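Local coordinates for protein acyl-homoserine-lactone synthase (Mesorhizobium sp. ORS 3359, PDB 6WNS) that synthesises acyl-homoserine lactone quorum-sensing signals using acyl groups carried on coenzyme A, probably joining them to S-adenosylmethionine as relatives do, at residues G70-P75 against W103-V108; H80-V85 against T93-A98; V143-F148 against D173-L178; Y22-Y27 against I43-D48. One frame throughout, in Å; residues are numbered along the deposited sequence.

Contact 1: residues G70-P75 against W103-V108; sequences GSRLVP and WTRFFV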
loop_
_atom_site.group_PDB
_atom_site.type_symbol
_atom_site.label_atom_id
_atom_site.label_comp_id
_atom_site.label_asym_id
_atom_site.label_seq_id
_atom_site.Cartn_x
_atom_site.Cartn_y
_atom_site.Cartn_z
ATOM N N GLY A 70 3.452 -1.032 6.558
ATOM C CA GLY A 70 2.888 -1.972 5.581
ATOM C C GLY A 70 2.080 -1.332 4.505
ATOM O O GLY A 70 2.167 -0.111 4.339
ATOM N N SER A 71 1.381 -2.191 3.749
ATOM C CA SER A 71 0.516 -1.773 2.633
ATOM C C SER A 71 -0.376 -2.929 2.240
ATOM O O SER A 71 -0.143 -4.042 2.711
ATOM C CB SER A 71 1.353 -1.213 1.497
ATOM O OG SER A 71 2.650 -1.705 1.580
ATOM N N ARG A 72 -1.345 -2.634 1.404
ATOM C CA ARG A 72 -2.348 -3.593 0.919
ATOM C C ARG A 72 -2.441 -3.449 -0.588
ATOM O O ARG A 72 -2.256 -2.335 -1.106
ATOM C CB ARG A 72 -3.715 -3.333 1.519
ATOM C CG ARG A 72 -4.806 -4.291 1.108
ATOM C CD ARG A 72 -6.083 -3.917 1.854
ATOM N NE ARG A 72 -6.657 -2.596 1.560
ATOM C CZ ARG A 72 -7.862 -2.243 1.930
ATOM N NH1 ARG A 72 -8.577 -3.106 2.656
ATOM N NH2 ARG A 72 -8.380 -1.060 1.584
ATOM N N LEU A 73 -2.527 -4.588 -1.232
ATOM C CA LEU A 73 -2.768 -4.667 -2.689
ATOM C C LEU A 73 -4.057 -5.443 -2.907
ATOM O O LEU A 73 -4.227 -6.589 -2.329
ATOM C CB LEU A 73 -1.593 -5.382 -3.333
ATOM C CG LEU A 73 -0.313 -4.574 -3.456
ATOM C CD1 LEU A 73 0.823 -5.457 -3.931
ATOM C CD2 LEU A 73 -0.495 -3.380 -4.380
ATOM N N VAL A 74 -4.843 -4.937 -3.847
ATOM C CA VAL A 74 -6.091 -5.576 -4.330
ATOM C C VAL A 74 -6.072 -5.696 -5.851
ATOM O O VAL A 74 -5.748 -4.730 -6.539
ATOM C CB VAL A 74 -7.251 -4.709 -3.835
ATOM C CG1 VAL A 74 -8.595 -5.211 -4.305
ATOM C CG2 VAL A 74 -7.243 -4.634 -2.318
ATOM N N PRO A 75 -6.469 -6.844 -6.431
ATOM C CA PRO A 75 -6.499 -6.981 -7.893
ATOM C C PRO A 75 -7.430 -5.918 -8.506
ATOM O O PRO A 75 -8.555 -5.695 -8.032
ATOM C CB PRO A 75 -6.998 -8.419 -8.130
ATOM C CG PRO A 75 -7.297 -9.034 -6.821
ATOM C CD PRO A 75 -7.039 -8.003 -5.737
ATOM N N TRP A 103 -2.863 -0.263 -4.795
ATOM C CA TRP A 103 -2.211 0.060 -3.503
ATOM C C TRP A 103 -3.155 0.889 -2.630
ATOM O O TRP A 103 -3.617 1.970 -3.097
ATOM C CB TRP A 103 -0.929 0.823 -3.789
ATOM C CG TRP A 103 -0.050 1.166 -2.633
ATOM C CD1 TRP A 103 0.004 0.606 -1.392
ATOM C CD2 TRP A 103 1.024 2.121 -2.689
ATOM N NE1 TRP A 103 1.035 1.169 -0.672
ATOM C CE2 TRP A 103 1.689 2.073 -1.449
ATOM C CE3 TRP A 103 1.543 2.947 -3.704
ATOM C CZ2 TRP A 103 2.771 2.892 -1.162
ATOM C CZ3 TRP A 103 2.607 3.765 -3.425
ATOM C CH2 TRP A 103 3.222 3.731 -2.169
ATOM N N THR A 104 -3.418 0.396 -1.408
ATOM C CA THR A 104 -4.116 1.178 -0.371
ATOM C C THR A 104 -3.353 0.984 0.949
ATOM O O THR A 104 -2.548 0.026 1.075
ATOM C CB THR A 104 -5.596 0.760 -0.317
ATOM O OG1 THR A 104 -5.689 -0.670 -0.251
ATOM C CG2 THR A 104 -6.395 1.236 -1.514
ATOM N N ARG A 105 -3.698 1.786 1.944
ATOM C CA ARG A 105 -3.308 1.532 3.354
ATOM C C ARG A 105 -1.787 1.462 3.501
ATOM O O ARG A 105 -1.303 0.547 4.117
ATOM C CB ARG A 105 -4.090 0.319 3.831
ATOM C CG ARG A 105 -5.588 0.534 3.671
ATOM C CD ARG A 105 -6.212 1.873 4.079
ATOM N NE ARG A 105 -7.675 1.736 4.152
ATOM C CZ ARG A 105 -8.312 1.386 5.265
ATOM N NH1 ARG A 105 -7.693 1.495 6.429
ATOM N NH2 ARG A 105 -9.618 1.217 5.251
ATOM N N PHE A 106 -1.069 2.429 2.940
ATOM C CA PHE A 106 0.365 2.584 3.226
ATOM C C PHE A 106 0.496 3.195 4.607
ATOM O O PHE A 106 -0.171 4.206 4.858
ATOM C CB PHE A 106 1.045 3.501 2.224
ATOM C CG PHE A 106 2.451 3.861 2.608
ATOM C CD1 PHE A 106 3.496 2.976 2.379
ATOM C CD2 PHE A 106 2.719 5.081 3.211
ATOM C CE1 PHE A 106 4.803 3.351 2.683
ATOM C CE2 PHE A 106 4.017 5.437 3.543
ATOM C CZ PHE A 106 5.054 4.574 3.259
ATOM N N PHE A 107 1.207 2.557 5.504
ATOM C CA PHE A 107 1.520 3.206 6.798
ATOM C C PHE A 107 2.910 2.792 7.271
ATOM O O PHE A 107 3.392 1.666 6.990
ATOM C CB PHE A 107 0.474 2.814 7.842
ATOM C CG PHE A 107 0.532 1.353 8.176
ATOM C CD1 PHE A 107 0.025 0.399 7.309
ATOM C CD2 PHE A 107 1.180 0.925 9.319
ATOM C CE1 PHE A 107 0.118 -0.948 7.609
ATOM C CE2 PHE A 107 1.215 -0.421 9.645
ATOM C CZ PHE A 107 0.682 -1.351 8.800
ATOM N N VAL A 108 3.463 3.682 8.066
ATOM C CA VAL A 108 4.673 3.472 8.866
ATOM C C VAL A 108 4.340 3.848 10.304
ATOM O O VAL A 108 3.800 5.003 10.602
ATOM C CB VAL A 108 5.824 4.340 8.312
ATOM C CG1 VAL A 108 7.123 4.072 9.039
ATOM C CG2 VAL A 108 5.975 4.154 6.806
#
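Arg72 and Thr104 meet across two antiparallel strands of the central sheet in this acetyltransferase-like fold, and a beta bulge lies between this pair and Gly70-Phe107. Both pairs close two backbone hydrogen bonds, but 103-108 uses one residue more between them. Arg105, with a left-handed backbone, lies within this excess. Its carbonyl O receives the CA-H of Ser71, Ser71 CA to Arg105 O 3.3 Å.

Thr104 OG1 sits in the guanidinium plane of Arg72 and accepts from Arg72 NE at 2.8 Å; a weak bond from NH2 converges on the same oxygen. The bend in the arginine chain at chi3 (64°) turns NE toward that hydroxyl. Arg105 runs beside Arg72, pointing the same way, with its CG over one face of the Arg72 guanidinium and the two guanidinium planes 66° apart. Both arginines pair with acids: Arg72 with Asp48 and Asp51, Arg105 with Glu46 and Asp48.

Gly70 N sits over the centre of the Phe107 ring, 3.5 Å from its plane; a CB on Gly70 would come within 3.1 Å of Phe107 CE1. On the other face the indole edge of Trp103 faces Ser71, its NE1 buried without a polar partner, 3.2 Å from Ser71 CB.

Contact 2: residues H80-V85 against T93-A98; sequences HLMSEV and TPPRAA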
loop_
_atom_site.group_PDB
_atom_site.type_symbol
_atom_site.label_atom_id
_atom_site.label_comp_id
_atom_site.label_asym_id
_atom_site.label_seq_id
_atom_site.Cartn_x
_atom_site.Cartn_y
_atom_site.Cartn_z
ATOM N N HIS A 80 -12.327 -2.149 -6.075
ATOM C CA HIS A 80 -11.227 -1.539 -5.315
ATOM C C HIS A 80 -11.554 -0.060 -5.061
ATOM O O HIS A 80 -12.668 0.372 -5.441
ATOM C CB HIS A 80 -9.908 -1.827 -6.004
ATOM C CG HIS A 80 -9.810 -1.254 -7.377
ATOM N ND1 HIS A 80 -10.403 -1.890 -8.467
ATOM C CD2 HIS A 80 -9.148 -0.196 -7.882
ATOM C CE1 HIS A 80 -10.106 -1.216 -9.574
ATOM N NE2 HIS A 80 -9.364 -0.189 -9.234
ATOM N N LEU A 81 -10.746 0.619 -4.254
ATOM C CA LEU A 81 -11.109 1.977 -3.777
ATOM C C LEU A 81 -11.338 2.903 -4.991
ATOM O O LEU A 81 -12.358 3.611 -5.046
ATOM C CB LEU A 81 -10.003 2.564 -2.905
ATOM C CG LEU A 81 -10.349 3.930 -2.317
ATOM C CD1 LEU A 81 -11.445 3.797 -1.282
ATOM C CD2 LEU A 81 -9.146 4.552 -1.671
ATOM N N MET A 82 -10.450 2.826 -5.945
ATOM C CA MET A 82 -10.508 3.749 -7.111
ATOM C C MET A 82 -11.716 3.392 -7.944
ATOM O O MET A 82 -12.308 4.337 -8.509
ATOM C CB MET A 82 -9.240 3.735 -7.968
ATOM C CG MET A 82 -9.086 5.009 -8.817
ATOM S SD MET A 82 -7.786 4.944 -10.051
ATOM C CE MET A 82 -6.339 4.700 -9.019
ATOM N N SER A 83 -12.096 2.111 -8.000
ATOM C CA SER A 83 -13.240 1.705 -8.826
ATOM C C SER A 83 -14.541 2.026 -8.106
ATOM O O SER A 83 -15.429 2.469 -8.777
ATOM C CB SER A 83 -13.168 0.267 -9.262
ATOM O OG SER A 83 -13.660 -0.616 -8.289
ATOM N N GLU A 84 -14.636 1.825 -6.800
ATOM C CA GLU A 84 -15.941 1.933 -6.099
ATOM C C GLU A 84 -16.165 3.331 -5.516
ATOM O O GLU A 84 -17.309 3.659 -5.300
ATOM C CB GLU A 84 -15.960 0.893 -5.002
ATOM C CG GLU A 84 -15.843 -0.511 -5.551
ATOM C CD GLU A 84 -16.729 -0.890 -6.746
ATOM O OE1 GLU A 84 -17.944 -0.987 -6.584
ATOM O OE2 GLU A 84 -16.170 -1.074 -7.831
ATOM N N VAL A 85 -15.104 4.061 -5.163
ATOM C CA VAL A 85 -15.211 5.343 -4.424
ATOM C C VAL A 85 -14.690 6.497 -5.264
ATOM O O VAL A 85 -15.367 7.541 -5.355
ATOM C CB VAL A 85 -14.496 5.259 -3.052
ATOM C CG1 VAL A 85 -14.699 6.531 -2.241
ATOM C CG2 VAL A 85 -14.963 4.070 -2.311
ATOM N N THR A 93 -12.955 5.822 -15.536
ATOM C CA THR A 93 -12.460 4.472 -15.946
ATOM C C THR A 93 -11.059 4.210 -15.399
ATOM O O THR A 93 -10.061 4.432 -16.089
ATOM C CB THR A 93 -12.498 4.344 -17.478
ATOM O OG1 THR A 93 -11.693 5.492 -18.019
ATOM C CG2 THR A 93 -13.917 4.318 -18.002
ATOM N N PRO A 94 -10.973 3.729 -14.140
ATOM C CA PRO A 94 -9.716 3.303 -13.544
ATOM C C PRO A 94 -9.117 2.145 -14.325
ATOM O O PRO A 94 -9.842 1.404 -15.004
ATOM C CB PRO A 94 -10.060 2.828 -12.110
ATOM C CG PRO A 94 -11.545 3.062 -11.920
ATOM C CD PRO A 94 -12.121 3.488 -13.254
ATOM N N PRO A 95 -7.775 2.032 -14.322
ATOM C CA PRO A 95 -7.097 0.938 -14.991
ATOM C C PRO A 95 -7.372 -0.398 -14.275
ATOM O O PRO A 95 -7.270 -0.479 -13.060
ATOM C CB PRO A 95 -5.628 1.369 -14.981
ATOM C CG PRO A 95 -5.512 2.281 -13.786
ATOM C CD PRO A 95 -6.839 3.006 -13.742
ATOM N N ARG A 96 -7.796 -1.392 -15.055
ATOM C CA ARG A 96 -8.256 -2.726 -14.605
ATOM C C ARG A 96 -7.641 -3.807 -15.510
ATOM O O ARG A 96 -7.947 -3.860 -16.707
ATOM C CB ARG A 96 -9.791 -2.740 -14.566
ATOM C CG ARG A 96 -10.393 -1.579 -13.781
ATOM C CD ARG A 96 -11.866 -1.728 -13.475
ATOM N NE ARG A 96 -12.084 -2.611 -12.344
ATOM C CZ ARG A 96 -13.226 -2.729 -11.666
ATOM N NH1 ARG A 96 -14.277 -2.005 -11.997
ATOM N NH2 ARG A 96 -13.312 -3.563 -10.641
ATOM N N ALA A 97 -6.763 -4.648 -14.981
ATOM C CA ALA A 97 -6.053 -5.670 -15.783
ATOM C C ALA A 97 -5.632 -6.718 -14.787
ATOM O O ALA A 97 -5.560 -6.358 -13.628
ATOM C CB ALA A 97 -4.847 -5.058 -16.453
ATOM N N ALA A 98 -5.379 -7.937 -15.215
ATOM C CA ALA A 98 -4.828 -8.997 -14.346
ATOM C C ALA A 98 -3.461 -8.536 -13.769
ATOM O O ALA A 98 -3.139 -8.967 -12.627
ATOM C CB ALA A 98 -4.697 -10.296 -15.132
#
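His80 turns the edge of its imidazole to Arg96, whose NE lies in the ring plane 3.7 Å from His80 CE1, while the ring and guanidinium planes stand 76° apart. Ser83 fills the angle between them: its CB is 3.4 Å above one face of the His80 ring and 3.7 Å above one face of the Arg96 guanidinium, displaced toward the rim each time. The polar ends are held elsewhere, Arg96 NE by Thr76 O and His80 ND1 by Glu78 O; His80 NE2 is buried with no partner.

Ser83 belongs to the short helix 81-84, which here meets the irregular segment 93-98 leading into strand 100-108. His80 is its N-cap residue, and His80 N donates to Ser83 OG at 3.0 Å and 172°, one half of a capping box; OG in turn donates to Glu84 OE2. An alanine here would remove that oxygen, so that His80 N is likely to lose its acceptor and Glu84 OE2 its donor.

Nearby, Met82 and Pro94 slide past one another in opposite directions, with Met82 SD 3.7 Å from Pro94 CB. Pro94 CG also lies 3.8 Å from Ser83 CA, while Pro95 CD reaches the same sulfur at 4.3 Å.

Contact 3: residues V143-F148 against D173-L178; sequences VVCETF and DIIALL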
loop_
_atom_site.group_PDB
_atom_site.type_symbol
_atom_site.label_atom_id
_atom_site.label_comp_id
_atom_site.label_asym_id
_atom_site.label_seq_id
_atom_site.Cartn_x
_atom_site.Cartn_y
_atom_site.Cartn_z
ATOM N N VAL A 143 -3.126 3.748 -7.576
ATOM C CA VAL A 143 -3.232 4.288 -6.184
ATOM C C VAL A 143 -3.922 5.645 -6.215
ATOM O O VAL A 143 -3.750 6.458 -7.162
ATOM C CB VAL A 143 -1.841 4.351 -5.534
ATOM C CG1 VAL A 143 -0.932 5.352 -6.272
ATOM C CG2 VAL A 143 -1.857 4.654 -4.048
ATOM N N VAL A 144 -4.642 5.903 -5.152
ATOM C CA VAL A 144 -5.242 7.210 -4.805
ATOM C C VAL A 144 -4.418 7.707 -3.613
ATOM O O VAL A 144 -4.303 6.941 -2.599
ATOM C CB VAL A 144 -6.732 7.034 -4.419
ATOM C CG1 VAL A 144 -7.336 8.392 -4.025
ATOM C CG2 VAL A 144 -7.565 6.347 -5.507
ATOM N N CYS A 145 -3.742 8.820 -3.765
ATOM C CA CYS A 145 -2.813 9.328 -2.742
ATOM C C CYS A 145 -2.900 10.858 -2.722
ATOM O O CYS A 145 -3.550 11.501 -3.643
ATOM C CB CYS A 145 -1.401 8.828 -2.989
ATOM S SG CYS A 145 -0.853 9.371 -4.618
ATOM N N GLU A 146 -2.371 11.420 -1.637
ATOM C CA GLU A 146 -2.246 12.876 -1.490
ATOM C C GLU A 146 -1.391 13.407 -2.654
ATOM O O GLU A 146 -0.471 12.708 -3.072
ATOM C CB GLU A 146 -1.666 13.198 -0.126
ATOM C CG GLU A 146 -2.765 13.051 0.899
ATOM C CD GLU A 146 -2.606 13.796 2.219
ATOM O OE1 GLU A 146 -2.923 15.007 2.288
ATOM O OE2 GLU A 146 -2.289 13.097 3.185
ATOM N N THR A 147 -1.690 14.622 -3.089
ATOM C CA THR A 147 -1.050 15.240 -4.274
ATOM C C THR A 147 0.432 15.505 -4.027
ATOM O O THR A 147 1.068 15.783 -5.006
ATOM C CB THR A 147 -1.767 16.510 -4.725
ATOM O OG1 THR A 147 -1.896 17.297 -3.533
ATOM C CG2 THR A 147 -3.139 16.266 -5.309
ATOM N N PHE A 148 1.008 15.346 -2.830
ATOM C CA PHE A 148 2.480 15.558 -2.659
ATOM C C PHE A 148 3.268 14.287 -3.026
ATOM O O PHE A 148 4.500 14.354 -3.099
ATOM C CB PHE A 148 2.853 16.037 -1.249
ATOM C CG PHE A 148 2.528 15.086 -0.117
ATOM C CD1 PHE A 148 3.354 14.012 0.178
ATOM C CD2 PHE A 148 1.396 15.264 0.660
ATOM C CE1 PHE A 148 3.057 13.133 1.204
ATOM C CE2 PHE A 148 1.121 14.404 1.704
ATOM C CZ PHE A 148 1.940 13.321 1.957
ATOM N N ASP A 173 -5.715 17.315 -0.553
ATOM C CA ASP A 173 -5.912 17.089 -2.008
ATOM C C ASP A 173 -5.404 15.685 -2.396
ATOM O O ASP A 173 -4.309 15.253 -1.965
ATOM C CB ASP A 173 -5.245 18.181 -2.844
ATOM C CG ASP A 173 -5.714 19.581 -2.522
ATOM O OD1 ASP A 173 -6.781 19.728 -1.876
ATOM O OD2 ASP A 173 -4.977 20.511 -2.841
ATOM N N ILE A 174 -6.138 15.015 -3.275
ATOM C CA ILE A 174 -5.790 13.648 -3.683
ATOM C C ILE A 174 -5.780 13.559 -5.203
ATOM O O ILE A 174 -6.291 14.488 -5.883
ATOM C CB ILE A 174 -6.751 12.636 -3.047
ATOM C CG1 ILE A 174 -8.208 12.827 -3.473
ATOM C CG2 ILE A 174 -6.602 12.701 -1.519
ATOM C CD1 ILE A 174 -9.123 11.618 -3.114
ATOM N N ILE A 175 -5.187 12.473 -5.677
ATOM C CA ILE A 175 -4.954 12.241 -7.136
ATOM C C ILE A 175 -4.763 10.735 -7.351
ATOM O O ILE A 175 -4.394 9.994 -6.398
ATOM C CB ILE A 175 -3.799 13.108 -7.658
ATOM C CG1 ILE A 175 -3.748 13.136 -9.202
ATOM C CG2 ILE A 175 -2.463 12.698 -7.034
ATOM C CD1 ILE A 175 -3.241 14.439 -9.769
ATOM N N ALA A 176 -5.163 10.252 -8.521
ATOM C CA ALA A 176 -4.942 8.872 -8.976
ATOM C C ALA A 176 -3.673 8.765 -9.832
ATOM O O ALA A 176 -3.454 9.613 -10.779
ATOM C CB ALA A 176 -6.179 8.434 -9.698
ATOM N N LEU A 177 -2.865 7.737 -9.559
ATOM C CA LEU A 177 -1.579 7.448 -10.254
ATOM C C LEU A 177 -1.563 6.010 -10.777
ATOM O O LEU A 177 -2.168 5.119 -10.117
ATOM C CB LEU A 177 -0.493 7.557 -9.190
ATOM C CG LEU A 177 0.158 8.903 -8.930
ATOM C CD1 LEU A 177 -0.658 10.114 -9.352
ATOM C CD2 LEU A 177 0.565 8.934 -7.501
ATOM N N LEU A 178 -0.833 5.750 -11.871
ATOM C CA LEU A 178 -0.468 4.371 -12.324
ATOM C C LEU A 178 1.062 4.201 -12.301
ATOM O O LEU A 178 1.747 4.977 -12.983
ATOM C CB LEU A 178 -1.045 4.129 -13.715
ATOM C CG LEU A 178 -0.810 2.702 -14.218
ATOM C CD1 LEU A 178 -1.541 1.732 -13.295
ATOM C CD2 LEU A 178 -1.233 2.515 -15.678
HETATM O O HOH W 1 -3.083 19.874 -4.194
#
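Val143 and Leu177 begin an antiparallel ladder in which the strand segments approach to 4.6 Å at 145°, a strong twist; they and Cys145-Ile175 are hydrogen-bonded pairs, and Thr147 N adds a bond to Asp173 O at 2.9 Å.

On one face Val143 and Leu177 lie side by side, CG1 of the valine 3.7 Å from CB of the leucine. Cys145 SG stands between its backbone N and carbonyl carbon (chi1 59°) and lies against Leu177 CD2, though the closeness modelled is doubtful. On the Val144-Ala176 face the Val144 side chain lies askew to Ile174, CG1 to CD1 3.8 Å. Beyond the strands a water sits 2.9 Å from Thr147 OG1, and Asp173 OD1 accepts from His169 N.

These are neighbouring strands in the C-terminal half of the acetyltransferase-like sheet: 174-180 is flanked by 140-146 and by 160-162, where Leu160 and Glu162 touch Leu177; Met82 of helix 81-84 packs on Val144 and Ala176 from the opposite face.

Contact 4: residues Y22-Y27 against I43-D48; sequences YFRIRY and INIEID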
loop_
_atom_site.group_PDB
_atom_site.type_symbol
_atom_site.label_atom_id
_atom_site.label_comp_id
_atom_site.label_asym_id
_atom_site.label_seq_id
_atom_site.Cartn_x
_atom_site.Cartn_y
_atom_site.Cartn_z
ATOM N N TYR A 22 -2.517 -6.646 13.085
ATOM C CA TYR A 22 -2.604 -5.731 11.936
ATOM C C TYR A 22 -3.985 -5.015 11.980
ATOM O O TYR A 22 -4.022 -3.782 11.825
ATOM C CB TYR A 22 -2.405 -6.541 10.645
ATOM C CG TYR A 22 -2.779 -5.786 9.406
ATOM C CD1 TYR A 22 -2.016 -4.701 8.986
ATOM C CD2 TYR A 22 -3.914 -6.106 8.658
ATOM C CE1 TYR A 22 -2.397 -3.920 7.911
ATOM C CE2 TYR A 22 -4.244 -5.377 7.513
ATOM C CZ TYR A 22 -3.448 -4.325 7.093
ATOM O OH TYR A 22 -3.820 -3.609 5.994
ATOM N N PHE A 23 -5.088 -5.746 12.166
ATOM C CA PHE A 23 -6.438 -5.123 12.184
ATOM C C PHE A 23 -6.630 -4.221 13.424
ATOM O O PHE A 23 -7.360 -3.212 13.397
ATOM C CB PHE A 23 -7.510 -6.169 12.024
ATOM C CG PHE A 23 -7.587 -6.603 10.585
ATOM C CD1 PHE A 23 -7.186 -7.876 10.205
ATOM C CD2 PHE A 23 -8.065 -5.748 9.615
ATOM C CE1 PHE A 23 -7.227 -8.283 8.867
ATOM C CE2 PHE A 23 -8.125 -6.152 8.292
ATOM C CZ PHE A 23 -7.677 -7.405 7.909
ATOM N N ARG A 24 -5.940 -4.519 14.505
ATOM C CA ARG A 24 -5.957 -3.671 15.736
ATOM C C ARG A 24 -5.185 -2.399 15.457
ATOM O O ARG A 24 -5.623 -1.326 15.890
ATOM C CB ARG A 24 -5.366 -4.445 16.930
ATOM C CG ARG A 24 -6.216 -5.648 17.334
ATOM C CD ARG A 24 -6.057 -6.121 18.796
ATOM N NE ARG A 24 -6.208 -7.558 19.047
ATOM C CZ ARG A 24 -6.973 -8.455 18.383
ATOM N NH1 ARG A 24 -7.716 -8.099 17.339
ATOM N NH2 ARG A 24 -6.963 -9.739 18.757
ATOM N N ILE A 25 -4.026 -2.520 14.802
ATOM C CA ILE A 25 -3.193 -1.377 14.388
ATOM C C ILE A 25 -3.996 -0.434 13.490
ATOM O O ILE A 25 -3.920 0.815 13.654
ATOM C CB ILE A 25 -1.893 -1.888 13.758
ATOM C CG1 ILE A 25 -0.973 -2.443 14.845
ATOM C CG2 ILE A 25 -1.237 -0.786 12.985
ATOM C CD1 ILE A 25 0.281 -3.130 14.301
ATOM N N ARG A 26 -4.749 -0.973 12.557
ATOM C CA ARG A 26 -5.626 -0.127 11.687
ATOM C C ARG A 26 -6.644 0.653 12.506
ATOM O O ARG A 26 -6.973 1.844 12.177
ATOM C CB ARG A 26 -6.251 -1.061 10.645
ATOM C CG ARG A 26 -5.191 -1.341 9.591
ATOM C CD ARG A 26 -5.634 -2.190 8.477
ATOM N NE ARG A 26 -6.861 -1.671 7.864
ATOM C CZ ARG A 26 -7.479 -2.326 6.892
ATOM N NH1 ARG A 26 -6.855 -3.295 6.264
ATOM N NH2 ARG A 26 -8.697 -1.993 6.546
ATOM N N TYR A 27 -7.123 0.076 13.595
ATOM C CA TYR A 27 -7.984 0.825 14.537
ATOM C C TYR A 27 -7.181 1.992 15.120
ATOM O O TYR A 27 -7.660 3.128 15.041
ATOM C CB TYR A 27 -8.533 -0.078 15.632
ATOM C CG TYR A 27 -9.002 0.691 16.809
ATOM C CD1 TYR A 27 -10.273 1.221 16.787
ATOM C CD2 TYR A 27 -8.185 0.957 17.904
ATOM C CE1 TYR A 27 -10.766 1.943 17.843
ATOM C CE2 TYR A 27 -8.666 1.682 18.988
ATOM C CZ TYR A 27 -9.955 2.195 18.936
ATOM O OH TYR A 27 -10.530 2.912 19.943
ATOM N N ILE A 43 -15.846 -3.333 18.160
ATOM C CA ILE A 43 -14.557 -3.837 18.708
ATOM C C ILE A 43 -13.454 -3.061 18.029
ATOM O O ILE A 43 -13.689 -2.436 16.948
ATOM C CB ILE A 43 -14.418 -5.348 18.484
ATOM C CG1 ILE A 43 -14.496 -5.700 17.006
ATOM C CG2 ILE A 43 -15.446 -6.090 19.302
ATOM C CD1 ILE A 43 -14.060 -7.148 16.713
ATOM N N ASN A 44 -12.262 -3.102 18.625
ATOM C CA ASN A 44 -11.160 -2.180 18.283
ATOM C C ASN A 44 -10.416 -2.756 17.094
ATOM O O ASN A 44 -9.230 -3.013 17.187
ATOM C CB ASN A 44 -10.303 -1.864 19.528
ATOM C CG ASN A 44 -10.988 -0.897 20.456
ATOM O OD1 ASN A 44 -12.108 -0.502 20.140
ATOM N ND2 ASN A 44 -10.370 -0.540 21.606
ATOM N N ILE A 45 -11.072 -2.819 15.930
ATOM C CA ILE A 45 -10.406 -3.102 14.651
ATOM C C ILE A 45 -10.929 -2.103 13.606
ATOM O O ILE A 45 -11.944 -1.466 13.837
ATOM C CB ILE A 45 -10.638 -4.541 14.164
ATOM C CG1 ILE A 45 -12.118 -4.750 13.921
ATOM C CG2 ILE A 45 -10.082 -5.592 15.108
ATOM C CD1 ILE A 45 -12.448 -5.965 13.055
ATOM N N GLU A 46 -10.162 -1.936 12.559
ATOM C CA GLU A 46 -10.655 -1.197 11.354
ATOM C C GLU A 46 -10.529 -2.164 10.171
ATOM O O GLU A 46 -9.463 -2.762 9.930
ATOM C CB GLU A 46 -9.971 0.139 11.219
ATOM C CG GLU A 46 -10.535 1.015 10.086
ATOM C CD GLU A 46 -10.047 0.652 8.687
ATOM O OE1 GLU A 46 -8.870 0.270 8.538
ATOM O OE2 GLU A 46 -10.871 0.861 7.721
ATOM N N ILE A 47 -11.604 -2.227 9.381
ATOM C CA ILE A 47 -11.722 -3.194 8.291
ATOM C C ILE A 47 -12.722 -2.607 7.292
ATOM O O ILE A 47 -13.707 -2.013 7.694
ATOM C CB ILE A 47 -12.069 -4.602 8.846
ATOM C CG1 ILE A 47 -12.011 -5.678 7.772
ATOM C CG2 ILE A 47 -13.431 -4.587 9.496
ATOM C CD1 ILE A 47 -12.175 -7.119 8.332
ATOM N N ASP A 48 -12.454 -2.799 6.009
ATOM C CA ASP A 48 -13.303 -2.215 4.962
ATOM C C ASP A 48 -13.726 -3.291 3.965
ATOM O O ASP A 48 -13.454 -4.514 4.135
ATOM C CB ASP A 48 -12.634 -0.994 4.335
ATOM C CG ASP A 48 -11.513 -1.306 3.369
ATOM O OD1 ASP A 48 -11.330 -2.511 3.066
ATOM O OD2 ASP A 48 -10.775 -0.338 3.041
HETATM O O HOH W 2 -10.488 2.619 22.821
#
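Arg26 grips Glu46 in a side-on salt bridge: NE and NH2 both donate to the one oxygen OE1, at 2.9 and 3.0 Å, and OE1 lies in the guanidinium plane. The carboxylate is turned 36° from that plane. The third nitrogen, NH1, donates to Tyr22 OH, while Asp51 is a second acid for NH2 and Arg105 a second cation on OE1. A leucine in place of Arg26 would probably leave Glu46 with Arg105 but without its two-nitrogen grip, take a cation from Asp51, and free the Tyr22 hydroxyl to turn.

One backbone bond joins loop to helix, Glu46 N to Phe23 O at 3.2 Å.

Near the start of 43-48 the Asn44 amide stacks over a face of the Tyr27 ring, planes 7° apart, with Asn44 CB in CH-pi contact 3.8 Å from the ring centroid. Tyr27 CG, anti to its own N (chi1 161°), swings the ring toward the inverse gamma turn at Asn44.

Apolar contact is lighter: Phe23 CE2 meets Ile47 CG1 at 3.9 Å.

A charged grip and a flat stack thus share the work, and the acid-arginine network of Arg26, Glu46, Asp48, Asp51, Arg72 and Arg105 is consistent with the charged cluster in the N-terminal half of LuxI-type synthases.

Overall arrangement
Contact 1 lies at the heart of the chain, about 2 Å from its centre, whereas contacts 2, 3 and 4 lie 12 to 16 Å out and are only partly buried. Contacts 1 and 3 are antiparallel ladders of one sheet, joined where strand 100-108 runs parallel to 140-146; Trp103 O and Val143 CG2 touch there. Their chemistry diverges: aliphatic packing in contact 3, arginines in contact 1. Those arginines extend into contact 4 through Arg105-Glu46 and Arg72-Asp48 salt bridges, so the loop is tied to the sheet by charge, while helix 16-31 packs on Phe107 through Tyr22 and Ile25. Contact 2 relies on van der Waals packing instead, with Met82 and Pro95 reaching contact 3. Contacts 2 and 4 do not touch.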